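Local coordinates for solute-binding periplasmic protein of iron/siderophore ABC transporter (Yersinia pestis, PDB 6B2Y) that probably binds a chelated iron complex in the periplasm and hands it to an ABC transporter for uptake, at residues A[97-102]-A[372-377]; A[64-69]-A[86-91]; A[70-75]-A[187-192]; A[75-80]-A[101-106]. All coordinates share one frame; numbering follows the deposited sequence.

In the fold
From the N terminus, contact 2 opens first: residues 64-69, past strand 58-60, meet 86-91, past strand 81-85, closing a short loop within the lobe of the parallel sheet. Contact 3 opens at once at 70-75 and so crosses contact 2; it reaches 187-192 on the long helix 186-207. Contact 4 starts at 75-80, crosses contact 2 as well, and closes at 101-106, nested inside the loop of contact 3. Contact 1 begins where contact 4 ends, on helix 93-102, and crosses contact 3 on its way to 372-377, bringing the chain's late segment behind helix 360-371 back onto this lobe. Tyr99 packs against Phe66, joining contacts 1 and 2.

Contact 1 (A[97-102]-A[372-377]); sequences AIYKAK and LAVEPS. With NA (sodium ion), chain C.
One face of the Tyr99 ring is covered by Val374, whose CG1 sits 4.0 Å from the ring centroid and only 10° off the normal, a CH-pi contact over the centre. At the ring's edge and in its plane lies a sodium ion, bound by Tyr99 OH at 2.6 Å and by a water at 2.9 Å; Phe66 makes an edge-to-face pair with the same ring. Val374 owes its hold to chi1 of -67°: CG1 points over the ring, while CG2 reaches the hydroxyl end, 3.9 Å from Tyr99 OH. Ile98 joins beside it, its CG2 4.1 Å from Val374 CB, and its CD1 rests against Ser377, whose OG is hydrogen-bonded to Ala295 O. The late methylenes of Lys102 reach Ala373, CE 3.2 Å from Ala373 O. The loop between helix 360-371 and strand 381-383, late in the chain, thus packs back on helix 93-102 of the parallel-sheet lobe. A second water donates to Tyr99 OH at 2.9 Å and accepts from Ala373 N at 2.7 Å, bridging the segments. The sodium ion and this water both hold the phenol oxygen, which would probably be polarised by the cation.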
loop_
_atom_site.group_PDB
_atom_site.type_symbol
_atom_site.label_atom_id
_atom_site.label_comp_id
_atom_site.label_asym_id
_atom_site.label_seq_id
_atom_site.Cartn_x
_atom_site.Cartn_y
_atom_site.Cartn_z
ATOM N N ALA A 97 -0.921 -1.014 16.554
ATOM C CA ALA A 97 -0.282 -1.216 17.857
ATOM C C ALA A 97 0.817 -0.191 18.110
ATOM O O ALA A 97 0.942 0.339 19.224
ATOM C CB ALA A 97 0.285 -2.634 17.938
ATOM N N ILE A 98 1.631 0.097 17.090
ATOM C CA ILE A 98 2.737 1.027 17.269
ATOM C C ILE A 98 2.211 2.426 17.542
ATOM O O ILE A 98 2.759 3.153 18.380
ATOM C CB ILE A 98 3.662 1.000 16.039
ATOM C CG1 ILE A 98 4.245 -0.401 15.853
ATOM C CG2 ILE A 98 4.760 2.070 16.171
ATOM C CD1 ILE A 98 5.274 -0.791 16.903
ATOM N N TYR A 99 1.141 2.826 16.841
ATOM C CA TYR A 99 0.509 4.118 17.098
ATOM C C TYR A 99 -0.155 4.153 18.473
ATOM O O TYR A 99 -0.089 5.168 19.176
ATOM C CB TYR A 99 -0.512 4.430 16.008
ATOM C CG TYR A 99 0.134 5.072 14.795
ATOM C CD1 TYR A 99 0.679 4.299 13.778
ATOM C CD2 TYR A 99 0.238 6.446 14.702
ATOM C CE1 TYR A 99 1.284 4.901 12.673
ATOM C CE2 TYR A 99 0.841 7.056 13.611
ATOM C CZ TYR A 99 1.359 6.278 12.602
ATOM O OH TYR A 99 1.967 6.898 11.524
ATOM N N LYS A 100 -0.811 3.060 18.862
ATOM C CA LYS A 100 -1.485 3.021 20.162
ATOM C C LYS A 100 -0.495 3.231 21.302
ATOM O O LYS A 100 -0.802 3.920 22.285
ATOM C CB LYS A 100 -2.213 1.686 20.324
ATOM C CG LYS A 100 -2.951 1.527 21.654
ATOM C CD LYS A 100 -3.788 0.255 21.667
ATOM C CE LYS A 100 -4.626 0.171 22.943
ATOM N NZ LYS A 100 -5.228 -1.178 23.128
ATOM N N ALA A 101 0.703 2.656 21.177
ATOM C CA ALA A 101 1.712 2.783 22.225
ATOM C C ALA A 101 2.071 4.240 22.469
ATOM O O ALA A 101 2.238 4.667 23.617
ATOM C CB ALA A 101 2.950 1.978 21.846
ATOM N N LYS A 102 2.162 5.027 21.402
ATOM C CA LYS A 102 2.509 6.437 21.496
ATOM C C LYS A 102 1.298 7.345 21.655
ATOM O O LYS A 102 1.418 8.426 22.243
ATOM C CB LYS A 102 3.293 6.850 20.249
ATOM C CG LYS A 102 4.017 8.177 20.362
ATOM C CD LYS A 102 5.185 8.204 19.402
ATOM C CE LYS A 102 6.083 9.386 19.675
ATOM N NZ LYS A 102 5.264 10.582 19.988
ATOM N N LEU A 372 6.695 11.431 9.771
ATOM C CA LEU A 372 5.851 10.685 10.693
ATOM C C LEU A 372 6.222 10.973 12.150
ATOM O O LEU A 372 7.253 11.583 12.454
ATOM C CB LEU A 372 5.945 9.185 10.395
ATOM C CG LEU A 372 5.522 8.811 8.966
ATOM C CD1 LEU A 372 5.625 7.307 8.819
ATOM C CD2 LEU A 372 4.102 9.292 8.667
ATOM N N ALA A 373 5.355 10.508 13.055
ATOM C CA ALA A 373 5.505 10.708 14.493
ATOM C C ALA A 373 5.861 9.431 15.246
ATOM O O ALA A 373 5.919 9.451 16.483
ATOM C CB ALA A 373 4.217 11.300 15.074
ATOM N N VAL A 374 6.076 8.324 14.543
ATOM C CA VAL A 374 6.477 7.062 15.147
ATOM C C VAL A 374 7.824 6.651 14.571
ATOM O O VAL A 374 8.243 7.105 13.503
ATOM C CB VAL A 374 5.428 5.939 14.932
ATOM C CG1 VAL A 374 4.161 6.246 15.684
ATOM C CG2 VAL A 374 5.116 5.761 13.452
ATOM N N GLU A 375 8.506 5.773 15.302
ATOM C CA GLU A 375 9.755 5.215 14.822
ATOM C C GLU A 375 9.490 4.049 13.877
ATOM O O GLU A 375 8.538 3.282 14.072
ATOM C CB GLU A 375 10.613 4.723 15.990
ATOM C CG GLU A 375 12.023 5.282 15.987
ATOM C CD GLU A 375 12.030 6.793 15.901
ATOM O OE1 GLU A 375 12.665 7.338 14.977
ATOM O OE2 GLU A 375 11.393 7.440 16.758
ATOM N N PRO A 376 10.327 3.882 12.855
ATOM C CA PRO A 376 10.235 2.674 12.036
ATOM C C PRO A 376 10.530 1.440 12.876
ATOM O O PRO A 376 11.329 1.467 13.817
ATOM C CB PRO A 376 11.300 2.886 10.952
ATOM C CG PRO A 376 12.196 3.947 11.472
ATOM C CD PRO A 376 11.362 4.810 12.372
ATOM N N SER A 377 9.851 0.352 12.543
ATOM C CA SER A 377 10.070 -0.911 13.225
ATOM C C SER A 377 9.596 -2.025 12.317
ATOM O O SER A 377 8.851 -1.793 11.365
ATOM C CB SER A 377 9.338 -0.964 14.568
ATOM O OG SER A 377 7.950 -0.752 14.381
HETATM NA NA NA C . 2.383 5.162 9.671
HETATM O O HOH W 1 2.986 9.547 12.190
HETATM O O HOH W 2 3.970 2.833 10.296
#

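Contact 2 (A[64-69]-A[86-91]); sequences RLFYAV and GDFRKL
Arg64 and Phe66 meet Asp87 and Phe88 in the parallel alpha/beta lobe, where a beta-alpha-beta crossover runs from strand 58-60 through helix 66-70 to the neighbouring strand 81-85. Both segments follow their strands, so the contact lies at the carboxy-terminal ends of two adjacent strands. The polar half is a salt bridge: Arg64 NH2 donates to Asp87 OD2 at 3.0 Å with an N-H...O angle of 156°. The carboxylate stands nearly square to the guanidinium, and the donor approaches from above the carboxylate plane. Arg64 bends at chi3 (-71°), which swings its head over helix 87-91, where Leu91 CD1 lies over one guanidinium face, 3.7 Å from Arg64 NH2. Its other terminal nitrogen, NH1, bonds Asn332 OD1, a residue of the loop behind strand 326-330 in the second sheet; the arginine thus spans the two lobes, consistent with a place near the cleft where such proteins take their ligand. The apolar half is aromatic. Phe66 CD2 lies over one face of the Phe88 ring, toward its rim and 3.6 Å from Phe88 CZ, with the two planes inclined at 49°. Tyr67 CE1 comes within 4.0 Å of Phe88 CE1, while Tyr67 OH is hydrogen-bonded to Asp92. Besides the direct bond, a water ties the polar pair together: it accepts from Arg64 NE at 3.0 Å and donates to Asp87 OD2 at 3.0 Å.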
loop_
_atom_site.group_PDB
_atom_site.type_symbol
_atom_site.label_atom_id
_atom_site.label_comp_id
_atom_site.label_asym_id
_atom_site.label_seq_id
_atom_site.Cartn_x
_atom_site.Cartn_y
_atom_site.Cartn_z
ATOM N N ARG A 64 -7.249 2.365 5.674
ATOM C CA ARG A 64 -5.836 2.434 5.339
ATOM C C ARG A 64 -5.474 3.703 4.570
ATOM O O ARG A 64 -4.292 3.930 4.306
ATOM C CB ARG A 64 -5.436 1.164 4.589
ATOM C CG ARG A 64 -5.329 -0.043 5.563
ATOM C CD ARG A 64 -5.235 -1.364 4.838
ATOM N NE ARG A 64 -6.499 -1.724 4.206
ATOM C CZ ARG A 64 -6.663 -2.781 3.414
ATOM N NH1 ARG A 64 -5.641 -3.585 3.150
ATOM N NH2 ARG A 64 -7.852 -3.035 2.884
ATOM N N LEU A 65 -6.442 4.572 4.268
ATOM C CA LEU A 65 -6.088 5.916 3.808
ATOM C C LEU A 65 -5.376 6.708 4.891
ATOM O O LEU A 65 -4.822 7.776 4.608
ATOM C CB LEU A 65 -7.343 6.654 3.323
ATOM C CG LEU A 65 -7.813 6.102 1.972
ATOM C CD1 LEU A 65 -9.161 6.679 1.537
ATOM C CD2 LEU A 65 -6.733 6.327 0.893
ATOM N N PHE A 66 -5.355 6.202 6.125
ATOM C CA PHE A 66 -4.552 6.819 7.163
ATOM C C PHE A 66 -3.087 6.923 6.760
ATOM O O PHE A 66 -2.416 7.892 7.130
ATOM C CB PHE A 66 -4.691 6.027 8.462
ATOM C CG PHE A 66 -3.744 6.474 9.541
ATOM C CD1 PHE A 66 -3.868 7.730 10.108
ATOM C CD2 PHE A 66 -2.724 5.641 9.976
ATOM C CE1 PHE A 66 -2.994 8.150 11.094
ATOM C CE2 PHE A 66 -1.848 6.060 10.962
ATOM C CZ PHE A 66 -1.988 7.320 11.515
ATOM N N TYR A 67 -2.566 5.953 5.998
ATOM C CA TYR A 67 -1.168 6.058 5.577
ATOM C C TYR A 67 -0.936 7.371 4.844
ATOM O O TYR A 67 0.033 8.084 5.117
ATOM C CB TYR A 67 -0.763 4.894 4.674
ATOM C CG TYR A 67 -0.992 3.512 5.224
ATOM C CD1 TYR A 67 -0.626 3.162 6.530
ATOM C CD2 TYR A 67 -1.553 2.527 4.413
ATOM C CE1 TYR A 67 -0.843 1.867 7.004
ATOM C CE2 TYR A 67 -1.777 1.246 4.882
ATOM C CZ TYR A 67 -1.416 0.926 6.179
ATOM O OH TYR A 67 -1.643 -0.356 6.609
ATOM N N ALA A 68 -1.826 7.706 3.909
ATOM C CA ALA A 68 -1.641 8.927 3.130
ATOM C C ALA A 68 -1.803 10.160 4.000
ATOM O O ALA A 68 -1.011 11.107 3.904
ATOM C CB ALA A 68 -2.623 8.953 1.955
ATOM N N VAL A 69 -2.798 10.149 4.888
ATOM C CA VAL A 69 -3.047 11.307 5.738
ATOM C C VAL A 69 -1.910 11.500 6.733
ATOM O O VAL A 69 -1.535 12.642 7.032
ATOM C CB VAL A 69 -4.419 11.149 6.424
ATOM C CG1 VAL A 69 -4.612 12.181 7.552
ATOM C CG2 VAL A 69 -5.516 11.276 5.398
ATOM N N GLY A 86 -12.955 0.240 9.181
ATOM C CA GLY A 86 -12.267 -0.699 10.060
ATOM C C GLY A 86 -10.995 -1.318 9.511
ATOM O O GLY A 86 -10.326 -2.044 10.256
ATOM N N ASP A 87 -10.632 -1.057 8.251
ATOM C CA ASP A 87 -9.507 -1.776 7.653
ATOM C C ASP A 87 -8.181 -1.508 8.359
ATOM O O ASP A 87 -7.290 -2.363 8.345
ATOM C CB ASP A 87 -9.354 -1.409 6.176
ATOM C CG ASP A 87 -10.364 -2.102 5.281
ATOM O OD1 ASP A 87 -11.181 -2.912 5.780
ATOM O OD2 ASP A 87 -10.344 -1.819 4.066
ATOM N N PHE A 88 -7.982 -0.312 8.910
ATOM C CA PHE A 88 -6.685 -0.036 9.512
ATOM C C PHE A 88 -6.488 -0.868 10.776
ATOM O O PHE A 88 -5.477 -1.567 10.928
ATOM C CB PHE A 88 -6.541 1.454 9.821
ATOM C CG PHE A 88 -5.240 1.810 10.495
ATOM C CD1 PHE A 88 -4.027 1.512 9.894
ATOM C CD2 PHE A 88 -5.236 2.465 11.726
ATOM C CE1 PHE A 88 -2.827 1.837 10.504
ATOM C CE2 PHE A 88 -4.047 2.789 12.344
ATOM C CZ PHE A 88 -2.839 2.478 11.737
ATOM N N ARG A 89 -7.451 -0.819 11.693
ATOM C CA ARG A 89 -7.283 -1.587 12.930
ATOM C C ARG A 89 -7.348 -3.091 12.675
ATOM O O ARG A 89 -6.589 -3.864 13.275
ATOM C CB ARG A 89 -8.339 -1.193 13.957
ATOM C CG ARG A 89 -8.083 -1.832 15.324
ATOM C CD ARG A 89 -9.222 -1.558 16.276
ATOM N NE ARG A 89 -10.348 -2.464 16.086
ATOM C CZ ARG A 89 -11.592 -2.200 16.473
ATOM N NH1 ARG A 89 -11.877 -1.035 17.054
ATOM N NH2 ARG A 89 -12.557 -3.088 16.267
ATOM N N LYS A 90 -8.247 -3.522 11.794
ATOM C CA LYS A 90 -8.521 -4.946 11.632
ATOM C C LYS A 90 -7.538 -5.635 10.690
ATOM O O LYS A 90 -7.146 -6.788 10.930
ATOM C CB LYS A 90 -9.948 -5.135 11.129
ATOM C CG LYS A 90 -10.400 -6.577 11.233
ATOM C CD LYS A 90 -11.287 -6.974 10.063
ATOM C CE LYS A 90 -11.708 -8.436 10.187
ATOM N NZ LYS A 90 -13.067 -8.588 10.770
ATOM N N LEU A 91 -7.124 -4.955 9.620
ATOM C CA LEU A 91 -6.241 -5.570 8.639
ATOM C C LEU A 91 -4.791 -5.131 8.781
ATOM O O LEU A 91 -3.907 -5.770 8.197
ATOM C CB LEU A 91 -6.742 -5.281 7.218
ATOM C CG LEU A 91 -8.113 -5.883 6.896
ATOM C CD1 LEU A 91 -8.461 -5.701 5.426
ATOM C CD2 LEU A 91 -8.173 -7.361 7.289
HETATM O O HOH W 3 -8.468 0.420 3.297
#

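Contact 3 (A[70-75]-A[187-192]); sequences SLLEGN and QQAENY
Gln188 is the first residue of 187-192 to touch the loop, and lies against Leu72 through its aliphatic part: its CB is 3.9 Å from Leu72 CD2, and its CG is 3.6 Å from Leu72 O. The chain then bends at chi2 (78°), so it is the methylenes and not the amide that come nearest to the loop. At Ala189 the same leucine branch lies against the helix backbone. Leu72 CD2 is 3.5 Å from Ala189 N and 4.0 Å from Ala189 CB, which places the methyl over the backbone as much as against a side chain. Leu72 also packs on Met176 and Leu179 of helix 168-182. Helix 186-207, to which residues 187-192 belong, follows helix 168-182 and leads to strand 217-221 of the second lobe, consistent with the single long linking helix of this class of binding protein; the loop behind helix 66-70 packs near its first turns. Asn191 looks back along the turn to Gln187, whose NE2 donates to Asn191 OD1 at 3.1 Å, from above the carbonyl plane. Tyr192 ends the walk. With CG anti to the backbone N (chi1 -171°), its ring extends toward Leu71, whose CD1 sits over the centre of one face, 3.6 Å from the centroid and 7° off the normal. The second methyl, Leu71 CD2, lies 3.7 Å from Tyr192 CE1. Tyr192 OH is hydrogen-bonded to Pro337 O, and Phe371 meets the ring edge-to-face.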
loop_
_atom_site.group_PDB
_atom_site.type_symbol
_atom_site.label_atom_id
_atom_site.label_comp_id
_atom_site.label_asym_id
_atom_site.label_seq_id
_atom_site.Cartn_x
_atom_site.Cartn_y
_atom_site.Cartn_z
ATOM N N SER A 70 -1.307 10.405 7.210
ATOM C CA SER A 70 -0.198 10.508 8.162
ATOM C C SER A 70 0.965 11.335 7.616
ATOM O O SER A 70 1.681 11.981 8.399
ATOM C CB SER A 70 0.294 9.115 8.556
ATOM O OG SER A 70 1.074 8.516 7.523
ATOM N N LEU A 71 1.179 11.332 6.289
ATOM C CA LEU A 71 2.286 12.091 5.711
ATOM C C LEU A 71 2.085 13.596 5.795
ATOM O O LEU A 71 3.045 14.345 5.580
ATOM C CB LEU A 71 2.489 11.692 4.243
ATOM C CG LEU A 71 2.869 10.222 4.030
ATOM C CD1 LEU A 71 2.752 9.852 2.553
ATOM C CD2 LEU A 71 4.273 9.917 4.550
ATOM N N LEU A 72 0.872 14.061 6.103
ATOM C CA LEU A 72 0.560 15.483 6.120
ATOM C C LEU A 72 0.430 16.046 7.523
ATOM O O LEU A 72 0.438 17.274 7.683
ATOM C CB LEU A 72 -0.751 15.757 5.368
ATOM C CG LEU A 72 -0.794 15.227 3.937
ATOM C CD1 LEU A 72 -2.149 15.472 3.257
ATOM C CD2 LEU A 72 0.356 15.811 3.120
ATOM N N GLU A 73 0.317 15.184 8.532
ATOM C CA GLU A 73 -0.112 15.575 9.869
ATOM C C GLU A 73 1.034 15.773 10.849
ATOM O O GLU A 73 0.779 16.144 12.001
ATOM C CB GLU A 73 -1.081 14.527 10.414
ATOM C CG GLU A 73 -2.379 14.485 9.632
ATOM C CD GLU A 73 -3.110 15.811 9.652
ATOM O OE1 GLU A 73 -4.054 15.960 10.472
ATOM O OE2 GLU A 73 -2.744 16.704 8.841
ATOM N N GLY A 74 2.274 15.519 10.430
ATOM C CA GLY A 74 3.424 15.796 11.282
ATOM C C GLY A 74 3.392 15.004 12.584
ATOM O O GLY A 74 3.164 13.788 12.607
ATOM N N ASN A 75 3.627 15.723 13.685
ATOM C CA ASN A 75 3.652 15.231 15.062
ATOM C C ASN A 75 2.281 14.903 15.634
ATOM O O ASN A 75 2.216 14.426 16.778
ATOM C CB ASN A 75 4.297 16.283 15.965
ATOM C CG ASN A 75 5.779 16.391 15.752
ATOM O OD1 ASN A 75 6.424 15.445 15.286
ATOM N ND2 ASN A 75 6.339 17.551 16.087
ATOM N N GLN A 187 2.088 22.439 1.872
ATOM C CA GLN A 187 3.544 22.379 1.963
ATOM C C GLN A 187 4.010 20.974 2.304
ATOM O O GLN A 187 4.998 20.482 1.742
ATOM C CB GLN A 187 4.048 23.380 3.009
ATOM C CG GLN A 187 5.564 23.557 2.994
ATOM C CD GLN A 187 6.084 23.992 1.634
ATOM O OE1 GLN A 187 5.887 25.135 1.218
ATOM N NE2 GLN A 187 6.750 23.078 0.931
ATOM N N GLN A 188 3.300 20.305 3.222
ATOM C CA GLN A 188 3.615 18.922 3.542
ATOM C C GLN A 188 3.449 18.027 2.318
ATOM O O GLN A 188 4.282 17.153 2.071
ATOM C CB GLN A 188 2.730 18.436 4.690
ATOM C CG GLN A 188 3.094 19.018 6.076
ATOM C CD GLN A 188 2.591 20.447 6.284
ATOM O OE1 GLN A 188 1.833 20.991 5.474
ATOM N NE2 GLN A 188 3.023 21.064 7.387
ATOM N N ALA A 189 2.392 18.244 1.538
ATOM C CA ALA A 189 2.187 17.448 0.327
ATOM C C ALA A 189 3.328 17.650 -0.656
ATOM O O ALA A 189 3.874 16.682 -1.202
ATOM C CB ALA A 189 0.847 17.805 -0.315
ATOM N N GLU A 190 3.707 18.912 -0.889
ATOM C CA GLU A 190 4.823 19.206 -1.781
ATOM C C GLU A 190 6.119 18.581 -1.280
ATOM O O GLU A 190 6.893 18.028 -2.069
ATOM C CB GLU A 190 4.980 20.721 -1.950
ATOM C CG GLU A 190 6.135 21.079 -2.871
ATOM C CD GLU A 190 6.136 22.538 -3.299
ATOM O OE1 GLU A 190 5.069 23.178 -3.298
ATOM O OE2 GLU A 190 7.223 23.034 -3.649
ATOM N N ASN A 191 6.381 18.654 0.035
ATOM C CA ASN A 191 7.579 18.015 0.575
ATOM C C ASN A 191 7.574 16.523 0.281
ATOM O O ASN A 191 8.595 15.958 -0.138
ATOM C CB ASN A 191 7.681 18.258 2.090
ATOM C CG ASN A 191 7.922 19.717 2.437
ATOM O OD1 ASN A 191 8.339 20.509 1.577
ATOM N ND2 ASN A 191 7.645 20.088 3.689
ATOM N N TYR A 192 6.428 15.860 0.463
ATOM C CA TYR A 192 6.410 14.427 0.206
ATOM C C TYR A 192 6.543 14.120 -1.293
ATOM O O TYR A 192 7.250 13.179 -1.677
ATOM C CB TYR A 192 5.155 13.769 0.791
ATOM C CG TYR A 192 5.304 12.273 0.691
ATOM C CD1 TYR A 192 6.127 11.576 1.572
ATOM C CD2 TYR A 192 4.720 11.564 -0.363
ATOM C CE1 TYR A 192 6.312 10.223 1.452
ATOM C CE2 TYR A 192 4.904 10.205 -0.495
ATOM C CZ TYR A 192 5.699 9.536 0.406
ATOM O OH TYR A 192 5.887 8.186 0.277
#

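Contact 4 (A[75-80]-A[101-106]); sequences NKPLDR and AKFPQI
Ile106 N donates to Phe103 O at 3.1 Å, a bond within the short 3-10 segment after helix 93-102, where Phe103 and Ile106 come together onto Leu78 CD1. That methyl meets both, in directions roughly at right angles, 3.7 Å from Phe103 CB and 3.7 Å from Ile106 CB. Leu78 itself belongs to a type I turn from Lys76 to Asp79, marked by Asp79 N to Lys76 O at 3.3 Å. Preceding it, Pro77 crosses the Phe103 ring at about a right angle: its CG lies over one face, offset toward the rim, 4.1 Å from the centroid and 24° off the normal, while its CD is 3.7 Å from Phe103 CZ. Phe103 CG lies anti to its carbonyl carbon (chi1 -60°), and the far end of the ring meets Asn75 O near its plane, 4.0 Å from Phe103 CZ. Tyr99 and Ala373 also pack on Pro77, and Trp84 touches both Leu78 and Ile106. Such apolar packing joins two successive beta-alpha-beta crossovers of the parallel sheet, at the loop that ends one by entering strand 81-85 and the turn after helix 93-102 of the next, on the way to strand 111-112.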
loop_
_atom_site.group_PDB
_atom_site.type_symbol
_atom_site.label_atom_id
_atom_site.label_comp_id
_atom_site.label_asym_id
_atom_site.label_seq_id
_atom_site.Cartn_x
_atom_site.Cartn_y
_atom_site.Cartn_z
ATOM N N ASN A 75 3.627 15.723 13.685
ATOM C CA ASN A 75 3.652 15.231 15.062
ATOM C C ASN A 75 2.281 14.903 15.634
ATOM O O ASN A 75 2.216 14.426 16.778
ATOM C CB ASN A 75 4.297 16.283 15.965
ATOM C CG ASN A 75 5.779 16.391 15.752
ATOM O OD1 ASN A 75 6.424 15.445 15.286
ATOM N ND2 ASN A 75 6.339 17.551 16.087
ATOM N N LYS A 76 1.190 15.164 14.920
ATOM C CA LYS A 76 -0.157 14.971 15.457
ATOM C C LYS A 76 -0.998 14.145 14.490
ATOM O O LYS A 76 -2.039 14.593 14.012
ATOM C CB LYS A 76 -0.810 16.318 15.762
ATOM C CG LYS A 76 -0.153 17.029 16.955
ATOM C CD LYS A 76 -0.342 18.542 16.897
ATOM C CE LYS A 76 -1.807 18.918 17.017
ATOM N NZ LYS A 76 -2.443 18.197 18.153
ATOM N N PRO A 77 -0.599 12.892 14.243
ATOM C CA PRO A 77 -1.241 12.105 13.173
ATOM C C PRO A 77 -2.722 11.852 13.376
ATOM O O PRO A 77 -3.456 11.695 12.394
ATOM C CB PRO A 77 -0.451 10.788 13.202
ATOM C CG PRO A 77 0.119 10.722 14.612
ATOM C CD PRO A 77 0.484 12.141 14.899
ATOM N N LEU A 78 -3.196 11.788 14.620
ATOM C CA LEU A 78 -4.575 11.386 14.878
ATOM C C LEU A 78 -5.493 12.548 15.196
ATOM O O LEU A 78 -6.708 12.351 15.307
ATOM C CB LEU A 78 -4.616 10.373 16.030
ATOM C CG LEU A 78 -3.821 9.100 15.736
ATOM C CD1 LEU A 78 -3.827 8.145 16.909
ATOM C CD2 LEU A 78 -4.352 8.412 14.479
ATOM N N ASP A 79 -4.940 13.756 15.310
ATOM C CA ASP A 79 -5.662 14.901 15.858
ATOM C C ASP A 79 -6.962 15.209 15.110
ATOM O O ASP A 79 -7.941 15.658 15.723
ATOM C CB ASP A 79 -4.729 16.111 15.840
ATOM C CG ASP A 79 -4.978 17.063 16.969
ATOM O OD1 ASP A 79 -4.259 16.959 17.989
ATOM O OD2 ASP A 79 -5.861 17.940 16.817
ATOM N N ARG A 80 -6.995 15.021 13.788
ATOM C CA ARG A 80 -8.153 15.422 12.999
ATOM C C ARG A 80 -8.995 14.249 12.518
ATOM O O ARG A 80 -9.933 14.462 11.753
ATOM C CB ARG A 80 -7.727 16.253 11.786
ATOM C CG ARG A 80 -6.993 17.514 12.131
ATOM C CD ARG A 80 -6.987 18.469 10.945
ATOM N NE ARG A 80 -5.959 18.100 9.976
ATOM C CZ ARG A 80 -5.841 18.660 8.774
ATOM N NH1 ARG A 80 -6.704 19.595 8.396
ATOM N NH2 ARG A 80 -4.869 18.264 7.954
ATOM N N ALA A 101 0.703 2.656 21.177
ATOM C CA ALA A 101 1.712 2.783 22.225
ATOM C C ALA A 101 2.071 4.240 22.469
ATOM O O ALA A 101 2.238 4.667 23.617
ATOM C CB ALA A 101 2.950 1.978 21.846
ATOM N N LYS A 102 2.162 5.027 21.402
ATOM C CA LYS A 102 2.509 6.437 21.496
ATOM C C LYS A 102 1.298 7.345 21.655
ATOM O O LYS A 102 1.418 8.426 22.243
ATOM C CB LYS A 102 3.293 6.850 20.249
ATOM C CG LYS A 102 4.017 8.177 20.362
ATOM C CD LYS A 102 5.185 8.204 19.402
ATOM C CE LYS A 102 6.083 9.386 19.675
ATOM N NZ LYS A 102 5.264 10.582 19.988
ATOM N N PHE A 103 0.134 6.933 21.156
ATOM C CA PHE A 103 -1.068 7.764 21.135
ATOM C C PHE A 103 -2.235 6.936 21.656
ATOM O O PHE A 103 -2.996 6.351 20.875
ATOM C CB PHE A 103 -1.357 8.290 19.726
ATOM C CG PHE A 103 -0.252 9.124 19.154
ATOM C CD1 PHE A 103 -0.226 10.496 19.363
ATOM C CD2 PHE A 103 0.756 8.540 18.395
ATOM C CE1 PHE A 103 0.793 11.272 18.843
ATOM C CE2 PHE A 103 1.779 9.311 17.861
ATOM C CZ PHE A 103 1.801 10.681 18.090
ATOM N N PRO A 104 -2.412 6.872 22.976
ATOM C CA PRO A 104 -3.463 6.005 23.530
ATOM C C PRO A 104 -4.864 6.403 23.126
ATOM O O PRO A 104 -5.757 5.548 23.123
ATOM C CB PRO A 104 -3.263 6.133 25.047
ATOM C CG PRO A 104 -1.865 6.636 25.215
ATOM C CD PRO A 104 -1.595 7.503 24.026
ATOM N N GLN A 105 -5.093 7.668 22.783
ATOM C CA GLN A 105 -6.401 8.146 22.352
ATOM C C GLN A 105 -6.856 7.534 21.031
ATOM O O GLN A 105 -7.986 7.800 20.604
ATOM C CB GLN A 105 -6.378 9.671 22.231
ATOM C CG GLN A 105 -5.494 10.204 21.108
ATOM C CD GLN A 105 -4.066 10.500 21.550
ATOM O OE1 GLN A 105 -3.482 9.774 22.357
ATOM N NE2 GLN A 105 -3.495 11.575 21.012
ATOM N N ILE A 106 -6.012 6.724 20.385
ATOM C CA ILE A 106 -6.419 6.043 19.158
ATOM C C ILE A 106 -7.655 5.185 19.391
ATOM O O ILE A 106 -8.492 5.040 18.491
ATOM C CB ILE A 106 -5.245 5.218 18.587
ATOM C CG1 ILE A 106 -5.532 4.818 17.135
ATOM C CG2 ILE A 106 -4.935 3.997 19.470
ATOM C CD1 ILE A 106 -4.411 4.074 16.479
#